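Local coordinates for transcriptional regulator (Enterococcus faecalis, PDB 3QFI), which is probably a cell-envelope-associated transcriptional regulator of the LytR-CpsA-Psr family, whose precise function is not established, at residues Thr58-Leu62 with Ser229-Gln233; Leu252-Gln256 with Ala269-Asp275. One frame throughout, in Å; residues are numbered along the deposited sequence.

Contact 1 of 2, residues Thr58-Leu62 with Ser229-Gln233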
loop_
_atom_site.group_PDB
_atom_site.type_symbol
_atom_site.label_atom_id
_atom_site.label_comp_id
_atom_site.label_asym_id
_atom_site.label_seq_id
_atom_site.Cartn_x
_atom_site.Cartn_y
_atom_site.Cartn_z
ATOM N N THR A 58 -1.606 -4.687 9.164
ATOM C CA THR A 58 -0.387 -3.929 8.964
ATOM C C THR A 58 -0.314 -3.399 7.538
ATOM O O THR A 58 -0.285 -4.172 6.571
ATOM C CB THR A 58 0.821 -4.829 9.229
ATOM O OG1 THR A 58 0.566 -5.632 10.388
ATOM C CG2 THR A 58 2.066 -4.012 9.454
ATOM N N MET A 59 -0.301 -2.073 7.427
ATOM C CA MET A 59 -0.217 -1.378 6.149
ATOM C C MET A 59 1.257 -1.209 5.840
ATOM O O MET A 59 2.090 -1.122 6.742
ATOM C CB MET A 59 -0.885 -0.005 6.236
ATOM C CG MET A 59 -2.379 -0.048 6.529
ATOM S SD MET A 59 -3.081 1.626 6.693
ATOM C CE MET A 59 -4.233 1.647 5.330
ATOM N N ILE A 60 1.577 -1.154 4.559
ATOM C CA ILE A 60 2.957 -1.034 4.150
ATOM C C ILE A 60 3.035 -0.221 2.872
ATOM O O ILE A 60 2.603 -0.660 1.815
ATOM C CB ILE A 60 3.581 -2.453 3.924
ATOM C CG1 ILE A 60 4.744 -2.688 4.877
ATOM C CG2 ILE A 60 4.093 -2.595 2.512
ATOM C CD1 ILE A 60 5.939 -1.796 4.625
ATOM N N SER A 61 3.564 0.984 2.989
ATOM C CA SER A 61 3.732 1.855 1.846
ATOM C C SER A 61 5.005 1.436 1.130
ATOM O O SER A 61 6.025 1.169 1.780
ATOM C CB SER A 61 3.910 3.297 2.304
ATOM O OG SER A 61 2.735 3.816 2.897
ATOM N N LEU A 62 4.955 1.370 -0.196
ATOM C CA LEU A 62 6.148 1.035 -0.972
ATOM C C LEU A 62 6.540 2.260 -1.800
ATOM O O LEU A 62 5.776 2.713 -2.654
ATOM C CB LEU A 62 5.875 -0.153 -1.897
ATOM C CG LEU A 62 5.616 -1.465 -1.153
ATOM C CD1 LEU A 62 5.009 -2.494 -2.078
ATOM C CD2 LEU A 62 6.923 -1.961 -0.564
ATOM N N SER A 229 1.311 0.199 11.228
ATOM C CA SER A 229 2.062 0.560 10.024
ATOM C C SER A 229 3.471 -0.026 10.048
ATOM O O SER A 229 3.914 -0.562 11.058
ATOM C CB SER A 229 2.162 2.081 9.885
ATOM O OG SER A 229 0.886 2.685 9.807
ATOM N N GLU A 230 4.168 0.089 8.924
ATOM C CA GLU A 230 5.530 -0.412 8.793
ATOM C C GLU A 230 6.261 0.382 7.728
ATOM O O GLU A 230 5.769 0.523 6.604
ATOM C CB GLU A 230 5.527 -1.887 8.398
ATOM C CG GLU A 230 5.356 -2.840 9.555
ATOM C CD GLU A 230 6.598 -3.679 9.812
ATOM O OE1 GLU A 230 6.620 -4.420 10.819
ATOM O OE2 GLU A 230 7.552 -3.602 9.009
ATOM N N GLN A 231 7.429 0.909 8.079
ATOM C CA GLN A 231 8.221 1.684 7.131
ATOM C C GLN A 231 9.436 0.890 6.660
ATOM O O GLN A 231 10.054 0.146 7.430
ATOM C CB GLN A 231 8.687 3.007 7.765
ATOM C CG GLN A 231 9.596 2.857 8.995
ATOM C CD GLN A 231 10.471 4.087 9.260
ATOM O OE1 GLN A 231 11.384 4.398 8.485
ATOM N NE2 GLN A 231 10.189 4.791 10.356
ATOM N N LEU A 232 9.769 1.043 5.384
ATOM C CA LEU A 232 10.920 0.362 4.813
ATOM C C LEU A 232 12.106 1.313 4.842
ATOM O O LEU A 232 12.092 2.365 4.200
ATOM C CB LEU A 232 10.631 -0.092 3.373
ATOM C CG LEU A 232 9.906 -1.433 3.222
ATOM C CD1 LEU A 232 9.543 -1.665 1.775
ATOM C CD2 LEU A 232 10.797 -2.563 3.741
ATOM N N GLN A 233 13.118 0.935 5.616
ATOM C CA GLN A 233 14.335 1.724 5.754
ATOM C C GLN A 233 15.202 1.542 4.517
ATOM O O GLN A 233 15.429 0.414 4.072
ATOM C CB GLN A 233 15.107 1.275 6.998
ATOM C CG GLN A 233 14.395 1.566 8.317
ATOM C CD GLN A 233 15.023 0.837 9.488
ATOM O OE1 GLN A 233 16.243 0.840 9.650
ATOM N NE2 GLN A 233 14.191 0.212 10.314
#
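At one margin of the mixed central sheet of this LytR-CpsA-Psr family protein, I60 and L62 of strand 56-62 meet E230 of strand 227-230, the outermost strand on that side, and L232 in the loop that follows it. The touching parts run in the same general direction, 35° apart end to end, as befits neighbours with parallel topology. Measured between CA atoms, the chains lie 4.9 Å apart at M59 and S229 but 7.5 Å apart at L62 and L232, so they splay as 229-233 passes from a weakly bonded strand into loop. Where they are close, M59 O is 3.2 Å from E230 N.

Aliphatic carbon carries the side-chain contact. The methyl CG2 of T58, anti to the backbone N, reaches to 3.5 Å from E230 CG, while I60 lays CG1 3.7 Å from E230 CB, crossing that side chain at a slant. E230 therefore offers its CB and CG to the neighbouring strand, and with CG beside its own backbone N (chi1 -83°) and a further bend at chi2, its carboxylate leads away from 58-62; the same side chain touches T255 and T258 of helix 249-262. Farther on, L232 points toward the other strand and bridges to L62 where the chains have moved apart, its CD1 3.5 Å from L62 CD2. I66 also packs on L232.

On its other flank, strand 56-62 is bonded through T58, I60 and L62 to T49, V47 and T45 of strand 44-51. Helix 166-184 touches M59, S61 and S229, and its R174 is hydrogen-bonded to S61 OG. The chemistry across 58-62 and 229-233 is thus mainly apolar: leucine methyls span the divergence, and a glutamate contributes its aliphatic stem while its charged end is directed elsewhere.

Contact 2 of 2, residues Leu252-Gln256 with Ala269-Asp275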
loop_
_atom_site.group_PDB
_atom_site.type_symbol
_atom_site.label_atom_id
_atom_site.label_comp_id
_atom_site.label_asym_id
_atom_site.label_seq_id
_atom_site.Cartn_x
_atom_site.Cartn_y
_atom_site.Cartn_z
ATOM N N LEU A 252 15.330 -4.737 5.919
ATOM C CA LEU A 252 14.451 -5.422 4.963
ATOM C C LEU A 252 14.053 -6.797 5.492
ATOM O O LEU A 252 12.883 -7.174 5.455
ATOM C CB LEU A 252 15.150 -5.624 3.607
ATOM C CG LEU A 252 14.291 -5.702 2.321
ATOM C CD1 LEU A 252 15.032 -6.441 1.209
ATOM C CD2 LEU A 252 12.976 -6.403 2.607
ATOM N N TYR A 253 15.040 -7.559 5.958
ATOM C CA TYR A 253 14.761 -8.891 6.474
ATOM C C TYR A 253 13.798 -8.821 7.635
ATOM O O TYR A 253 12.838 -9.579 7.693
ATOM C CB TYR A 253 16.045 -9.606 6.923
ATOM C CG TYR A 253 15.808 -11.038 7.393
ATOM C CD1 TYR A 253 15.065 -11.934 6.618
ATOM C CD2 TYR A 253 16.304 -11.491 8.613
ATOM C CE1 TYR A 253 14.819 -13.229 7.043
ATOM C CE2 TYR A 253 16.065 -12.801 9.049
ATOM C CZ TYR A 253 15.315 -13.659 8.255
ATOM O OH TYR A 253 15.047 -14.942 8.680
ATOM N N LYS A 254 14.054 -7.908 8.560
ATOM C CA LYS A 254 13.191 -7.761 9.724
ATOM C C LYS A 254 11.750 -7.492 9.256
ATOM O O LYS A 254 10.803 -8.111 9.737
ATOM C CB LYS A 254 13.709 -6.619 10.609
ATOM C CG LYS A 254 12.834 -6.320 11.813
ATOM C CD LYS A 254 13.261 -5.044 12.502
ATOM C CE LYS A 254 12.210 -4.631 13.504
ATOM N NZ LYS A 254 10.881 -4.430 12.842
ATOM N N THR A 255 11.592 -6.579 8.309
ATOM C CA THR A 255 10.273 -6.270 7.778
ATOM C C THR A 255 9.614 -7.505 7.172
ATOM O O THR A 255 8.431 -7.754 7.386
ATOM C CB THR A 255 10.358 -5.233 6.682
ATOM O OG1 THR A 255 11.013 -4.065 7.184
ATOM C CG2 THR A 255 8.963 -4.875 6.179
ATOM N N GLN A 256 10.385 -8.257 6.395
ATOM C CA GLN A 256 9.899 -9.474 5.750
ATOM C C GLN A 256 9.448 -10.506 6.751
ATOM O O GLN A 256 8.396 -11.117 6.606
ATOM C CB GLN A 256 10.991 -10.106 4.885
ATOM C CG GLN A 256 11.193 -9.433 3.551
ATOM C CD GLN A 256 12.491 -9.826 2.919
ATOM O OE1 GLN A 256 12.737 -9.544 1.752
ATOM N NE2 GLN A 256 13.346 -10.477 3.694
ATOM N N ALA A 269 15.070 -17.450 6.807
ATOM C CA ALA A 269 16.484 -17.095 6.915
ATOM C C ALA A 269 17.238 -17.036 5.595
ATOM O O ALA A 269 18.218 -16.307 5.455
ATOM C CB ALA A 269 17.179 -18.059 7.855
ATOM N N SER A 270 16.785 -17.822 4.635
ATOM C CA SER A 270 17.410 -17.857 3.323
ATOM C C SER A 270 17.233 -16.513 2.620
ATOM O O SER A 270 18.034 -16.137 1.763
ATOM C CB SER A 270 16.783 -18.980 2.490
ATOM O OG SER A 270 17.320 -19.018 1.191
ATOM N N GLU A 271 16.203 -15.774 3.008
ATOM C CA GLU A 271 15.929 -14.487 2.373
ATOM C C GLU A 271 16.874 -13.397 2.858
ATOM O O GLU A 271 17.078 -12.374 2.205
ATOM C CB GLU A 271 14.480 -14.060 2.627
ATOM C CG GLU A 271 13.942 -13.075 1.602
ATOM C CD GLU A 271 13.751 -13.709 0.238
ATOM O OE1 GLU A 271 13.812 -14.954 0.146
ATOM O OE2 GLU A 271 13.529 -12.967 -0.740
ATOM N N ARG A 272 17.437 -13.618 4.024
ATOM C CA ARG A 272 18.368 -12.671 4.578
ATOM C C ARG A 272 19.627 -12.662 3.691
ATOM O O ARG A 272 20.171 -11.601 3.376
ATOM C CB ARG A 272 18.661 -13.088 6.019
ATOM C CG ARG A 272 19.961 -12.631 6.587
ATOM C CD ARG A 272 19.817 -11.303 7.248
ATOM N NE ARG A 272 20.808 -11.161 8.308
ATOM C CZ ARG A 272 20.861 -11.936 9.390
ATOM N NH1 ARG A 272 19.976 -12.914 9.561
ATOM N NH2 ARG A 272 21.804 -11.731 10.306
ATOM N N GLU A 273 20.076 -13.830 3.247
ATOM C CA GLU A 273 21.266 -13.862 2.408
ATOM C C GLU A 273 20.966 -13.182 1.064
ATOM O O GLU A 273 21.832 -12.535 0.472
ATOM C CB GLU A 273 21.724 -15.302 2.187
ATOM C CG GLU A 273 21.421 -16.223 3.357
ATOM C CD GLU A 273 22.108 -15.803 4.643
ATOM O OE1 GLU A 273 22.980 -14.907 4.581
ATOM O OE2 GLU A 273 21.788 -16.375 5.714
ATOM N N LYS A 274 19.738 -13.327 0.578
ATOM C CA LYS A 274 19.365 -12.695 -0.683
ATOM C C LYS A 274 19.308 -11.171 -0.523
ATOM O O LYS A 274 19.864 -10.452 -1.334
ATOM C CB LYS A 274 18.024 -13.255 -1.154
ATOM C CG LYS A 274 17.397 -12.520 -2.309
ATOM C CD LYS A 274 16.155 -13.264 -2.768
ATOM C CE LYS A 274 15.333 -12.443 -3.759
ATOM N NZ LYS A 274 14.559 -11.348 -3.096
ATOM N N ASP A 275 18.660 -10.675 0.529
ATOM C CA ASP A 275 18.579 -9.230 0.744
ATOM C C ASP A 275 19.950 -8.567 0.786
ATOM O O ASP A 275 20.144 -7.481 0.245
ATOM C CB ASP A 275 17.876 -8.917 2.055
ATOM C CG ASP A 275 16.559 -9.601 2.171
ATOM O OD1 ASP A 275 15.960 -9.905 1.110
ATOM O OD2 ASP A 275 16.117 -9.830 3.324
#
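Y253 and R272 touch in a helical hairpin, in which helices 249-262 and 269-280 follow one another through a short connection. The segment axes approach to 9.6 Å with their directions 149° apart, a roughly antiparallel pairing. R272 CB sits over one face of the tyrosine ring, 3.7 Å from its centroid and 7° off the normal, which defines a CH-pi contact. With CG anti to the backbone N, the Y253 ring extends toward the second helix, and its OH is hydrogen-bonded to E267, just ahead of that helix.

The inner side is closely packed and mostly buried: the end of Q256 meets the aliphatic CG of E271 and the carboxylate of D275, and L252 CD1 comes to 3.6 Å from D275 OD1. The outer side is looser. R272 and A269 are solvent-exposed; the guanidinium plane is inclined 23° to that of the tyrosine ring, which it approaches obliquely, and A269 CB is 3.9 Å from Y253 OH. Within the second helix, K274 NZ forms a salt bridge with E271, on the syn side of OE2 but tilted well out of the carboxylate plane, 3.0 Å from that oxygen.

Helix 249-262 joins the two contacts, whose centres lie 16 Å apart. Its T255 faces the strand side: CG2 of T255 is 3.4 Å from E230 OE2, and OG1 of T255 packs 3.8 Å from L232 CD2. Y253 and Q256 of the same helix instead meet 269-275, so successive positions on one helix serve different neighbours. Both segments of contact 1 precede those of contact 2 in the chain. Contact 1 is buried, its centre about 8 Å from the centre of the chain, whereas contact 2 is only partly buried, its centre about 20 Å from that point. Helix 249-262 thus packs on E230 and L232 through T255 and on helix 269-280 through Y253 and Q256.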